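PDB 3BEY: conserved protein from Methanothermobacter thermautotrophicus, which is of unknown function in detail but, as an all-helical member of the carboxymuconolactone decarboxylase family, may have peroxiredoxin activity. Local coordinates for residues 20-23 / 24-28; 30-33 / 34-38; 55-58 / 59-62; 64-67 / 68-72; 71-74 / 75-78. All coordinates share one frame; numbering follows the deposited sequence.

Contact 1: residues 20-23 / 24-28; sequences KNFR and EAVRS
Phe22 and Val26, one helical turn apart, pack obliquely against each other, the valine lying over one face of the ring. With CG anti to the backbone N (chi1 168°), the phenylalanine ring swings along the helix in the direction of Val26, whose CG1 sits 4.0 Å from the ring centroid in a CH-pi contact. The nearest side-chain pair is Phe22 CE2 and Val26 CG1 at 3.6 Å. The other branch of the valine, CG2, turns back to the carbonyl oxygen of Arg23. Both apolar residues suit a buried stripe: Phe22 also meets Phe19 of a second subunit, and Leu80 of a third subunit packs on both Phe22 and Val26.

Arg27 runs extended from CG to NE, and its guanidinium approaches Arg23 obliquely, Arg27 NH1 to Arg23 CD 4.3 Å; its charge is met by Glu60 in a salt bridge, which would offset the nearness of a second arginine.

Underneath runs the backbone ladder. Val26 N reaches Phe22 O in an almost straight bond of 3.1 Å, whereas Arg27 N to Arg23 O is weak in angle. At the end of the helix Ser28 OG and Ser28 N reach Glu24 O from opposite faces of its plane, the hydroxyl at 2.8 Å. An apolar stripe turned to neighbouring subunits beside a charged one is typical of an amphipathic helix, here the last two turns of helix 13-27.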
loop_
_atom_site.group_PDB
_atom_site.type_symbol
_atom_site.label_atom_id
_atom_site.label_comp_id
_atom_site.label_asym_id
_atom_site.label_seq_id
_atom_site.Cartn_x
_atom_site.Cartn_y
_atom_site.Cartn_z
ATOM N N LYS D 20 -5.495 19.024 12.177
ATOM C CA LYS D 20 -4.279 19.683 12.631
ATOM C C LYS D 20 -4.146 19.489 14.136
ATOM O O LYS D 20 -3.042 19.399 14.663
ATOM C CB LYS D 20 -4.306 21.175 12.279
ATOM C CG LYS D 20 -4.247 21.450 10.775
ATOM C CD LYS D 20 -4.026 22.930 10.466
ATOM C CE LYS D 20 -4.110 23.229 8.961
ATOM N NZ LYS D 20 -3.126 22.466 8.129
ATOM N N ASN D 21 -5.280 19.398 14.821
ATOM C CA ASN D 21 -5.277 19.196 16.268
ATOM C C ASN D 21 -4.874 17.759 16.576
ATOM O O ASN D 21 -4.149 17.499 17.542
ATOM C CB ASN D 21 -6.661 19.506 16.856
ATOM C CG ASN D 21 -6.913 21.010 16.997
ATOM O OD1 ASN D 21 -8.021 21.438 17.316
ATOM N ND2 ASN D 21 -5.872 21.814 16.767
ATOM N N PHE D 22 -5.342 16.828 15.749
ATOM C CA PHE D 22 -4.997 15.429 15.924
ATOM C C PHE D 22 -3.502 15.305 15.700
ATOM O O PHE D 22 -2.800 14.647 16.474
ATOM C CB PHE D 22 -5.749 14.555 14.916
ATOM C CG PHE D 22 -5.240 13.135 14.840
ATOM C CD1 PHE D 22 -4.605 12.674 13.693
ATOM C CD2 PHE D 22 -5.375 12.267 15.921
ATOM C CE1 PHE D 22 -4.113 11.364 13.621
ATOM C CE2 PHE D 22 -4.886 10.957 15.858
ATOM C CZ PHE D 22 -4.253 10.506 14.708
ATOM N N ARG D 23 -3.013 15.954 14.647
ATOM C CA ARG D 23 -1.595 15.894 14.333
ATOM C C ARG D 23 -0.792 16.421 15.503
ATOM O O ARG D 23 0.208 15.823 15.892
ATOM C CB ARG D 23 -1.264 16.714 13.077
ATOM C CG ARG D 23 0.111 16.381 12.492
ATOM C CD ARG D 23 0.915 17.619 12.111
ATOM N NE ARG D 23 0.372 18.341 10.962
ATOM C CZ ARG D 23 0.768 19.560 10.593
ATOM N NH1 ARG D 23 1.712 20.195 11.286
ATOM N NH2 ARG D 23 0.223 20.148 9.530
ATOM N N GLU D 24 -1.234 17.539 16.070
ATOM C CA GLU D 24 -0.526 18.142 17.194
ATOM C C GLU D 24 -0.560 17.310 18.472
ATOM O O GLU D 24 0.429 17.256 19.207
ATOM C CB GLU D 24 -1.055 19.557 17.457
ATOM C CG GLU D 24 -0.394 20.612 16.564
ATOM C CD GLU D 24 1.094 20.799 16.879
ATOM O OE1 GLU D 24 1.823 21.354 16.027
ATOM O OE2 GLU D 24 1.536 20.399 17.983
ATOM N N ALA D 25 -1.686 16.660 18.736
ATOM C CA ALA D 25 -1.800 15.831 19.928
ATOM C C ALA D 25 -0.769 14.710 19.847
ATOM O O ALA D 25 0.014 14.499 20.769
ATOM C CB ALA D 25 -3.197 15.245 20.033
ATOM N N VAL D 26 -0.763 13.997 18.730
ATOM C CA VAL D 26 0.172 12.898 18.551
ATOM C C VAL D 26 1.600 13.409 18.404
ATOM O O VAL D 26 2.554 12.688 18.688
ATOM C CB VAL D 26 -0.191 12.047 17.307
ATOM C CG1 VAL D 26 -1.653 11.649 17.359
ATOM C CG2 VAL D 26 0.101 12.818 16.044
ATOM N N ARG D 27 1.740 14.655 17.966
ATOM C CA ARG D 27 3.051 15.262 17.776
ATOM C C ARG D 27 3.664 15.746 19.089
ATOM O O ARG D 27 4.882 15.816 19.221
ATOM C CB ARG D 27 2.940 16.441 16.805
ATOM C CG ARG D 27 4.271 16.958 16.274
ATOM C CD ARG D 27 4.071 18.222 15.441
ATOM N NE ARG D 27 5.237 18.529 14.614
ATOM C CZ ARG D 27 5.637 17.785 13.586
ATOM N NH1 ARG D 27 4.963 16.691 13.256
ATOM N NH2 ARG D 27 6.708 18.133 12.887
ATOM N N SER D 28 2.825 16.070 20.062
ATOM C CA SER D 28 3.327 16.561 21.340
ATOM C C SER D 28 3.161 15.597 22.522
ATOM O O SER D 28 3.329 15.997 23.672
ATOM C CB SER D 28 2.650 17.890 21.680
ATOM O OG SER D 28 1.257 17.706 21.864
#

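Contact 2: residues 30-33 / 34-38; sequences GKLT and EREKL
The carboxylate of Glu36 and the backbone amide of Thr33 are the flat groups that meet: Thr33 N gives its hydrogen to Glu36 OE1 at 2.8 Å, on the anti side of the oxygen and 26° out of the carboxylate plane. Around Glu36 OE1 lie carbon atoms, Leu32 CB at 3.6 Å and Thr33 CG2 at 3.5 Å, while Glu36 OE2 forms a salt bridge with Arg35 of a third subunit.

The return bond runs from Glu36 N to Thr33 OG1, 3.2 Å long and nearly straight. It depends on chi1 of Thr33 (72°), which sets the hydroxyl between the backbone N and the carbonyl carbon. These reciprocal bonds make a capping box, with Thr33 as N-cap of helix 34-47; threonine suits the post because its short side chain accepts from an amide that has no earlier helical carbonyl to bond. Replacing Glu36 by alanine would probably leave Thr33 N without this acceptor and cost Arg35 of the neighbouring subunit one of its carboxylate partners.

Lys37 N continues the helix by bonding Thr33 O at 3.1 Å. The bend at chi3 (-69°) brings Lys37 CE to 3.1 Å from Leu32 O, and the ammonium group bonds the carbonyl of Glu29. Lys37 CG lies 3.9 Å from Leu32 CB; an aliphatic residue suits this buried place, with Leu39 of the third subunit also on it.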
loop_
_atom_site.group_PDB
_atom_site.type_symbol
_atom_site.label_atom_id
_atom_site.label_comp_id
_atom_site.label_asym_id
_atom_site.label_seq_id
_atom_site.Cartn_x
_atom_site.Cartn_y
_atom_site.Cartn_z
ATOM N N GLY D 30 3.777 13.007 25.448
ATOM C CA GLY D 30 4.929 12.939 26.331
ATOM C C GLY D 30 5.585 11.581 26.453
ATOM O O GLY D 30 6.697 11.479 26.969
ATOM N N LYS D 31 4.907 10.537 25.983
ATOM C CA LYS D 31 5.441 9.179 26.052
ATOM C C LYS D 31 6.806 9.058 25.374
ATOM O O LYS D 31 7.711 8.410 25.898
ATOM C CB LYS D 31 4.462 8.187 25.408
ATOM C CG LYS D 31 3.232 7.848 26.244
ATOM C CD LYS D 31 3.611 7.175 27.554
ATOM C CE LYS D 31 2.378 6.694 28.316
ATOM N NZ LYS D 31 1.422 7.797 28.600
ATOM N N LEU D 32 6.951 9.677 24.207
ATOM C CA LEU D 32 8.212 9.625 23.478
ATOM C C LEU D 32 8.863 11.008 23.366
ATOM O O LEU D 32 8.178 12.033 23.384
ATOM C CB LEU D 32 8.008 9.069 22.061
ATOM C CG LEU D 32 7.361 7.704 21.835
ATOM C CD1 LEU D 32 7.406 7.386 20.341
ATOM C CD2 LEU D 32 8.094 6.625 22.624
ATOM N N THR D 33 10.186 11.011 23.234
ATOM C CA THR D 33 10.952 12.238 23.088
ATOM C C THR D 33 10.780 12.745 21.659
ATOM O O THR D 33 10.462 11.972 20.746
ATOM C CB THR D 33 12.452 11.992 23.311
ATOM O OG1 THR D 33 12.985 11.264 22.194
ATOM C CG2 THR D 33 12.685 11.186 24.594
ATOM N N GLU D 34 10.996 14.043 21.472
ATOM C CA GLU D 34 10.884 14.673 20.164
ATOM C C GLU D 34 11.795 13.972 19.150
ATOM O O GLU D 34 11.470 13.849 17.972
ATOM C CB GLU D 34 11.283 16.148 20.274
ATOM C CG GLU D 34 10.995 16.976 19.031
ATOM C CD GLU D 34 11.738 18.300 19.033
ATOM O OE1 GLU D 34 11.328 19.215 18.285
ATOM O OE2 GLU D 34 12.741 18.421 19.773
ATOM N N ARG D 35 12.948 13.521 19.614
ATOM C CA ARG D 35 13.887 12.845 18.744
ATOM C C ARG D 35 13.270 11.563 18.180
ATOM O O ARG D 35 13.305 11.317 16.976
ATOM C CB ARG D 35 15.161 12.512 19.526
ATOM C CG ARG D 35 16.148 11.660 18.770
ATOM C CD ARG D 35 17.382 11.393 19.606
ATOM N NE ARG D 35 18.215 10.341 19.028
ATOM C CZ ARG D 35 19.060 10.515 18.017
ATOM N NH1 ARG D 35 19.763 9.485 17.565
ATOM N NH2 ARG D 35 19.219 11.714 17.474
ATOM N N GLU D 36 12.697 10.754 19.063
ATOM C CA GLU D 36 12.101 9.493 18.659
ATOM C C GLU D 36 10.929 9.688 17.700
ATOM O O GLU D 36 10.841 9.005 16.680
ATOM C CB GLU D 36 11.692 8.714 19.908
ATOM C CG GLU D 36 12.869 8.529 20.861
ATOM C CD GLU D 36 12.466 8.019 22.235
ATOM O OE1 GLU D 36 11.448 8.507 22.783
ATOM O OE2 GLU D 36 13.180 7.141 22.775
ATOM N N LYS D 37 10.050 10.635 18.008
ATOM C CA LYS D 37 8.907 10.914 17.144
ATOM C C LYS D 37 9.330 11.417 15.757
ATOM O O LYS D 37 8.663 11.134 14.759
ATOM C CB LYS D 37 7.971 11.913 17.819
ATOM C CG LYS D 37 7.244 11.317 19.030
ATOM C CD LYS D 37 6.549 12.384 19.868
ATOM C CE LYS D 37 7.566 13.280 20.576
ATOM N NZ LYS D 37 6.923 14.265 21.469
ATOM N N LEU D 38 10.441 12.144 15.689
ATOM C CA LEU D 38 10.937 12.652 14.412
ATOM C C LEU D 38 11.481 11.502 13.563
ATOM O O LEU D 38 11.156 11.393 12.383
ATOM C CB LEU D 38 12.033 13.705 14.634
ATOM C CG LEU D 38 11.539 15.065 15.143
ATOM C CD1 LEU D 38 12.722 15.928 15.536
ATOM C CD2 LEU D 38 10.708 15.751 14.067
#

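Contact 3: residues 55-58 / 59-62; sequences RRHA and EEAL
Arg56, His57 and Glu60 join their polar ends one turn apart on helix 51-62, in the i to i+4 and i to i+3 spacing that lets side chains bridge along an alpha helix. The glutamate leaves with CG anti to its carbonyl carbon (chi1 -59°) and runs extended, which carries the carboxylate back toward the N-terminal end of the helix. Arg56 has to fold to meet it: bends at chi2 and chi3, both away from the usual staggered values, turn the guanidinium so that Arg56 NH2 reaches Glu60 OE1 at 3.1 Å. This salt bridge is weak as a hydrogen bond, and the two planes stand 73° apart.

His57 lies beside Glu60, pointing the same way, its ring turned 45° from the carboxylate. A long, weak bond of 3.4 Å joins His57 ND1 to Glu60 OE1. Arg56 CD sits over one face of the His57 imidazole, 3.9 Å above the plane and offset toward the rim. The ring is buried against Ser41, Val42 and Ser45 of helix 34-47, where a histidine can pack as a flat group and still offer a ring nitrogen. It follows Cys53, disulfide-bonded to Cys50, by one turn, consistent with the CxxC-histidine pattern of AhpD-like proteins.

Glu60 OE1 has a stronger partner in Arg27, from helix 13-27. Small residues fill the face turned to helix 68-90, Ala58 and Ala61 packing on Leu71. Beneath Glu60 the helix is regular: Glu60 N meets Arg56 O at 3.3 Å, and two residues on, Leu62 N reaches Ala58 O at 2.8 Å.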
loop_
_atom_site.group_PDB
_atom_site.type_symbol
_atom_site.label_atom_id
_atom_site.label_comp_id
_atom_site.label_asym_id
_atom_site.label_seq_id
_atom_site.Cartn_x
_atom_site.Cartn_y
_atom_site.Cartn_z
ATOM N N ARG D 55 10.335 14.102 2.614
ATOM C CA ARG D 55 11.116 15.331 2.518
ATOM C C ARG D 55 10.760 16.284 3.654
ATOM O O ARG D 55 11.639 16.853 4.305
ATOM C CB ARG D 55 10.867 16.006 1.162
ATOM C CG ARG D 55 11.646 17.293 0.949
ATOM C CD ARG D 55 11.513 17.798 -0.488
ATOM N NE ARG D 55 10.123 17.811 -0.960
ATOM C CZ ARG D 55 9.146 18.538 -0.422
ATOM N NH1 ARG D 55 9.395 19.329 0.621
ATOM N NH2 ARG D 55 7.912 18.466 -0.920
ATOM N N ARG D 56 9.461 16.430 3.890
ATOM C CA ARG D 56 8.928 17.302 4.930
ATOM C C ARG D 56 9.385 16.899 6.340
ATOM O O ARG D 56 9.918 17.722 7.085
ATOM C CB ARG D 56 7.395 17.306 4.828
ATOM C CG ARG D 56 6.681 18.400 5.608
ATOM C CD ARG D 56 6.195 17.908 6.971
ATOM N NE ARG D 56 4.828 18.356 7.245
ATOM C CZ ARG D 56 4.200 18.193 8.407
ATOM N NH1 ARG D 56 2.955 18.634 8.558
ATOM N NH2 ARG D 56 4.816 17.599 9.421
ATOM N N HIS D 57 9.190 15.638 6.709
ATOM C CA HIS D 57 9.614 15.196 8.031
ATOM C C HIS D 57 11.131 15.144 8.158
ATOM O O HIS D 57 11.677 15.315 9.241
ATOM C CB HIS D 57 8.974 13.847 8.359
ATOM C CG HIS D 57 7.484 13.907 8.430
ATOM N ND1 HIS D 57 6.813 14.738 9.311
ATOM C CD2 HIS D 57 6.522 13.295 7.700
ATOM C CE1 HIS D 57 5.515 14.633 9.116
ATOM N NE2 HIS D 57 5.309 13.761 8.140
ATOM N N ALA D 58 11.818 14.933 7.046
ATOM C CA ALA D 58 13.278 14.899 7.081
ATOM C C ALA D 58 13.796 16.289 7.454
ATOM O O ALA D 58 14.725 16.429 8.247
ATOM C CB ALA D 58 13.837 14.477 5.724
ATOM N N GLU D 59 13.186 17.318 6.877
ATOM C CA GLU D 59 13.606 18.676 7.161
ATOM C C GLU D 59 13.427 19.048 8.628
ATOM O O GLU D 59 14.353 19.577 9.260
ATOM C CB GLU D 59 12.856 19.658 6.273
ATOM C CG GLU D 59 13.643 20.041 5.044
ATOM C CD GLU D 59 15.038 20.536 5.394
ATOM O OE1 GLU D 59 15.157 21.530 6.144
ATOM O OE2 GLU D 59 16.019 19.932 4.915
ATOM N N GLU D 60 12.246 18.768 9.176
ATOM C CA GLU D 60 11.988 19.073 10.578
ATOM C C GLU D 60 12.947 18.282 11.454
ATOM O O GLU D 60 13.330 18.736 12.526
ATOM C CB GLU D 60 10.536 18.747 10.932
ATOM C CG GLU D 60 9.549 19.529 10.087
ATOM C CD GLU D 60 8.108 19.118 10.295
ATOM O OE1 GLU D 60 7.818 17.901 10.240
ATOM O OE2 GLU D 60 7.261 20.015 10.494
ATOM N N ALA D 61 13.350 17.106 10.985
ATOM C CA ALA D 61 14.284 16.276 11.737
ATOM C C ALA D 61 15.690 16.877 11.661
ATOM O O ALA D 61 16.456 16.828 12.628
ATOM C CB ALA D 61 14.285 14.851 11.190
ATOM N N LEU D 62 16.026 17.432 10.500
ATOM C CA LEU D 62 17.324 18.068 10.302
ATOM C C LEU D 62 17.361 19.385 11.075
ATOM O O LEU D 62 18.350 19.710 11.720
ATOM C CB LEU D 62 17.561 18.340 8.815
ATOM C CG LEU D 62 18.408 17.353 8.017
ATOM C CD1 LEU D 62 18.283 15.967 8.597
ATOM C CD2 LEU D 62 17.967 17.380 6.560
#

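Contact 4: residues 64-67 / 68-72; sequences AGIT and EGELA
Hydrogen bonds come first between Thr67 and the opening turn of helix 68-90. Thr67 OG1 accepts from Gly69 N at 3.2 Å, and the bond is almost straight at 176°. In the other direction Thr67 N donates to Glu70 OE1, also 3.2 Å, meeting the oxygen nearly along its C-O axis. Thr67 O takes Leu71 N at 3.2 Å as the first regular helical bond, with a weak one from Glu70 N beside it.

Thr67 and Glu70 thus form a capping box, the threonine as N-cap, although here its hydroxyl serves the amide of Gly69 and not that of Glu70. The torsion explains the choice: chi1 of -178° sets OG1 anti to the backbone N, beside the carbonyl carbon, and leaves the methyl CG2 to face the glutamate. With an alanine for Glu70, Thr67 N would probably lose its side-chain acceptor and Arg35 the carboxylate it pairs with.

Among the van der Waals contacts, Thr67 CG2 lies close on the glutamate chain, 3.3 Å from Glu70 CG, the two side chains crossing at about a right angle. Ile66 CG2 meets Leu71 CD1 at 3.7 Å, also crosswise; this pairing of the residue before the N-cap with the fourth residue after it is a hydrophobic staple. Both are buried, the isoleucine on Leu38 and Leu39 of helix 34-47.

A charged pairing leads out of the segments: Glu70 OE2 forms a salt bridge with Arg35. Gly65, at a positive phi of 93°, ends the preceding helix in a Schellman motif, where a CB would jam against the carbonyl oxygen before it.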
loop_
_atom_site.group_PDB
_atom_site.type_symbol
_atom_site.label_atom_id
_atom_site.label_comp_id
_atom_site.label_asym_id
_atom_site.label_seq_id
_atom_site.Cartn_x
_atom_site.Cartn_y
_atom_site.Cartn_z
ATOM N N ALA D 64 16.031 19.917 13.602
ATOM C CA ALA D 64 15.979 19.537 15.009
ATOM C C ALA D 64 17.325 18.968 15.434
ATOM O O ALA D 64 17.494 18.532 16.571
ATOM C CB ALA D 64 14.884 18.502 15.238
ATOM N N GLY D 65 18.274 18.945 14.505
ATOM C CA GLY D 65 19.597 18.460 14.833
ATOM C C GLY D 65 19.890 17.003 14.578
ATOM O O GLY D 65 20.919 16.497 15.025
ATOM N N ILE D 66 19.003 16.316 13.871
ATOM C CA ILE D 66 19.232 14.912 13.567
ATOM C C ILE D 66 19.998 14.823 12.246
ATOM O O ILE D 66 19.653 15.496 11.277
ATOM C CB ILE D 66 17.887 14.145 13.464
ATOM C CG1 ILE D 66 17.150 14.243 14.804
ATOM C CG2 ILE D 66 18.134 12.687 13.086
ATOM C CD1 ILE D 66 15.869 13.455 14.877
ATOM N N THR D 67 21.043 14.002 12.214
ATOM C CA THR D 67 21.862 13.843 11.013
ATOM C C THR D 67 21.210 12.971 9.946
ATOM O O THR D 67 20.298 12.191 10.238
ATOM C CB THR D 67 23.224 13.213 11.347
ATOM O OG1 THR D 67 24.010 13.107 10.151
ATOM C CG2 THR D 67 23.035 11.826 11.929
ATOM N N GLU D 68 21.687 13.100 8.709
ATOM C CA GLU D 68 21.160 12.312 7.604
ATOM C C GLU D 68 21.546 10.854 7.811
ATOM O O GLU D 68 20.922 9.949 7.259
ATOM C CB GLU D 68 21.731 12.804 6.270
ATOM C CG GLU D 68 21.421 14.259 5.955
ATOM C CD GLU D 68 21.981 14.703 4.614
ATOM O OE1 GLU D 68 23.202 14.542 4.398
ATOM O OE2 GLU D 68 21.203 15.215 3.777
ATOM N N GLY D 69 22.577 10.632 8.617
ATOM C CA GLY D 69 23.027 9.280 8.876
ATOM C C GLY D 69 22.051 8.513 9.740
ATOM O O GLY D 69 21.758 7.345 9.482
ATOM N N GLU D 70 21.544 9.164 10.779
ATOM C CA GLU D 70 20.596 8.518 11.665
ATOM C C GLU D 70 19.275 8.362 10.923
ATOM O O GLU D 70 18.533 7.409 11.134
ATOM C CB GLU D 70 20.424 9.357 12.932
ATOM C CG GLU D 70 21.719 9.470 13.744
ATOM C CD GLU D 70 21.660 10.537 14.833
ATOM O OE1 GLU D 70 21.506 11.732 14.490
ATOM O OE2 GLU D 70 21.771 10.176 16.030
ATOM N N LEU D 71 19.001 9.305 10.034
ATOM C CA LEU D 71 17.786 9.290 9.247
ATOM C C LEU D 71 17.809 8.136 8.238
ATOM O O LEU D 71 16.795 7.466 8.020
ATOM C CB LEU D 71 17.648 10.628 8.529
ATOM C CG LEU D 71 16.389 11.450 8.787
ATOM C CD1 LEU D 71 16.032 11.453 10.270
ATOM C CD2 LEU D 71 16.623 12.866 8.277
ATOM N N ALA D 72 18.971 7.899 7.629
ATOM C CA ALA D 72 19.102 6.825 6.652
ATOM C C ALA D 72 18.886 5.469 7.312
ATOM O O ALA D 72 18.432 4.524 6.666
ATOM C CB ALA D 72 20.469 6.871 5.995
#

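Contact 5: residues 71-74 / 75-78; sequences LAEA and AAVA
Glu73 has CG trans to its backbone N (chi1 165°) and then bends at chi2 (60°), a pairing that folds the carboxylate along the helix toward Ala76 and Val77. The valine answers with chi1 of 177°, which places CG2 beside its own backbone N and on the side of Glu73. OE2 of Glu73 then lies 3.9 Å from CG2 of Val77, and OE1 of Glu73 lies 3.8 Å from CB of Ala76, the Glu73 and Val77 side chains passing at a slant. These are contacts of oxygen with methyl groups, so they give shape but little polar hold. CG2 of Val77 is also near the carbonyl oxygen of Glu73, at 3.3 Å.

The hold comes from the backbone. Ala76 N bonds Ala72 O at 2.9 Å, and Ala75 N and Val77 N bond Leu71 O and Glu73 O one turn back. The step from Ala74 O to Ala78 N is longer, 3.3 Å, and the same oxygen takes a weak second bond from Val77 N.

Every residue here is buried, and alanine suits that setting because its single methyl lets neighbouring helices come close: Ala74 and Ala78 face helix 34-47, Ala72 and Ala76 meet Leu12 of a fifth subunit, and Ala75 meets Ala90 of a fourth. With mostly methyl groups outside and paired amides inside, this part of helix 68-90 has few polar side-chain groups to satisfy, which implies packing chiefly by shape, with the carboxylate of Glu73 as the polar exception.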
loop_
_atom_site.group_PDB
_atom_site.type_symbol
_atom_site.label_atom_id
_atom_site.label_comp_id
_atom_site.label_asym_id
_atom_site.label_seq_id
_atom_site.Cartn_x
_atom_site.Cartn_y
_atom_site.Cartn_z
ATOM N N LEU D 71 19.001 9.305 10.034
ATOM C CA LEU D 71 17.786 9.290 9.247
ATOM C C LEU D 71 17.809 8.136 8.238
ATOM O O LEU D 71 16.795 7.466 8.020
ATOM C CB LEU D 71 17.648 10.628 8.529
ATOM C CG LEU D 71 16.389 11.450 8.787
ATOM C CD1 LEU D 71 16.032 11.453 10.270
ATOM C CD2 LEU D 71 16.623 12.866 8.277
ATOM N N ALA D 72 18.971 7.899 7.629
ATOM C CA ALA D 72 19.102 6.825 6.652
ATOM C C ALA D 72 18.886 5.469 7.312
ATOM O O ALA D 72 18.432 4.524 6.666
ATOM C CB ALA D 72 20.469 6.871 5.995
ATOM N N GLU D 73 19.225 5.378 8.597
ATOM C CA GLU D 73 19.062 4.144 9.362
ATOM C C GLU D 73 17.588 3.936 9.662
ATOM O O GLU D 73 17.112 2.805 9.701
ATOM C CB GLU D 73 19.856 4.223 10.666
ATOM C CG GLU D 73 19.501 3.161 11.707
ATOM C CD GLU D 73 19.723 1.733 11.221
ATOM O OE1 GLU D 73 20.227 1.541 10.090
ATOM O OE2 GLU D 73 19.384 0.802 11.984
ATOM N N ALA D 74 16.877 5.037 9.881
ATOM C CA ALA D 74 15.452 4.993 10.152
ATOM C C ALA D 74 14.765 4.420 8.923
ATOM O O ALA D 74 13.887 3.573 9.033
ATOM C CB ALA D 74 14.925 6.396 10.440
ATOM N N ALA D 75 15.172 4.887 7.748
ATOM C CA ALA D 75 14.598 4.403 6.497
ATOM C C ALA D 75 14.943 2.933 6.303
ATOM O O ALA D 75 14.088 2.129 5.926
ATOM C CB ALA D 75 15.123 5.221 5.315
ATOM N N ALA D 76 16.203 2.596 6.555
ATOM C CA ALA D 76 16.686 1.228 6.424
ATOM C C ALA D 76 15.793 0.247 7.185
ATOM O O ALA D 76 15.575 -0.881 6.736
ATOM C CB ALA D 76 18.111 1.131 6.935
ATOM N N VAL D 77 15.289 0.672 8.339
ATOM C CA VAL D 77 14.413 -0.181 9.130
ATOM C C VAL D 77 13.052 -0.280 8.432
ATOM O O VAL D 77 12.386 -1.319 8.494
ATOM C CB VAL D 77 14.225 0.377 10.567
ATOM C CG1 VAL D 77 13.242 -0.493 11.344
ATOM C CG2 VAL D 77 15.567 0.417 11.289
ATOM N N ALA D 78 12.639 0.804 7.776
ATOM C CA ALA D 78 11.373 0.801 7.061
ATOM C C ALA D 78 11.475 -0.225 5.940
ATOM O O ALA D 78 10.532 -0.971 5.681
ATOM C CB ALA D 78 11.077 2.186 6.475
#

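In the fold
All five contacts are local and follow one another along the chain, so none encloses a long loop and none nests inside another. Contact 1 forms the end of helix 13-27, and contact 2 starts helix 34-47 after the connecting loop; Lys37 touches the end of the first helix. Contact 3 lies in helix 51-62; the centres of contacts 1 and 3 lie about 17 Å apart, yet Arg27 and Glu60 join them. Contact 4 turns the chain into helix 68-90 and is joined to contact 2 through Arg35 and Glu70. Contact 5 overlaps it at Leu71 and Ala72, where Leu71 packs on helix 51-62.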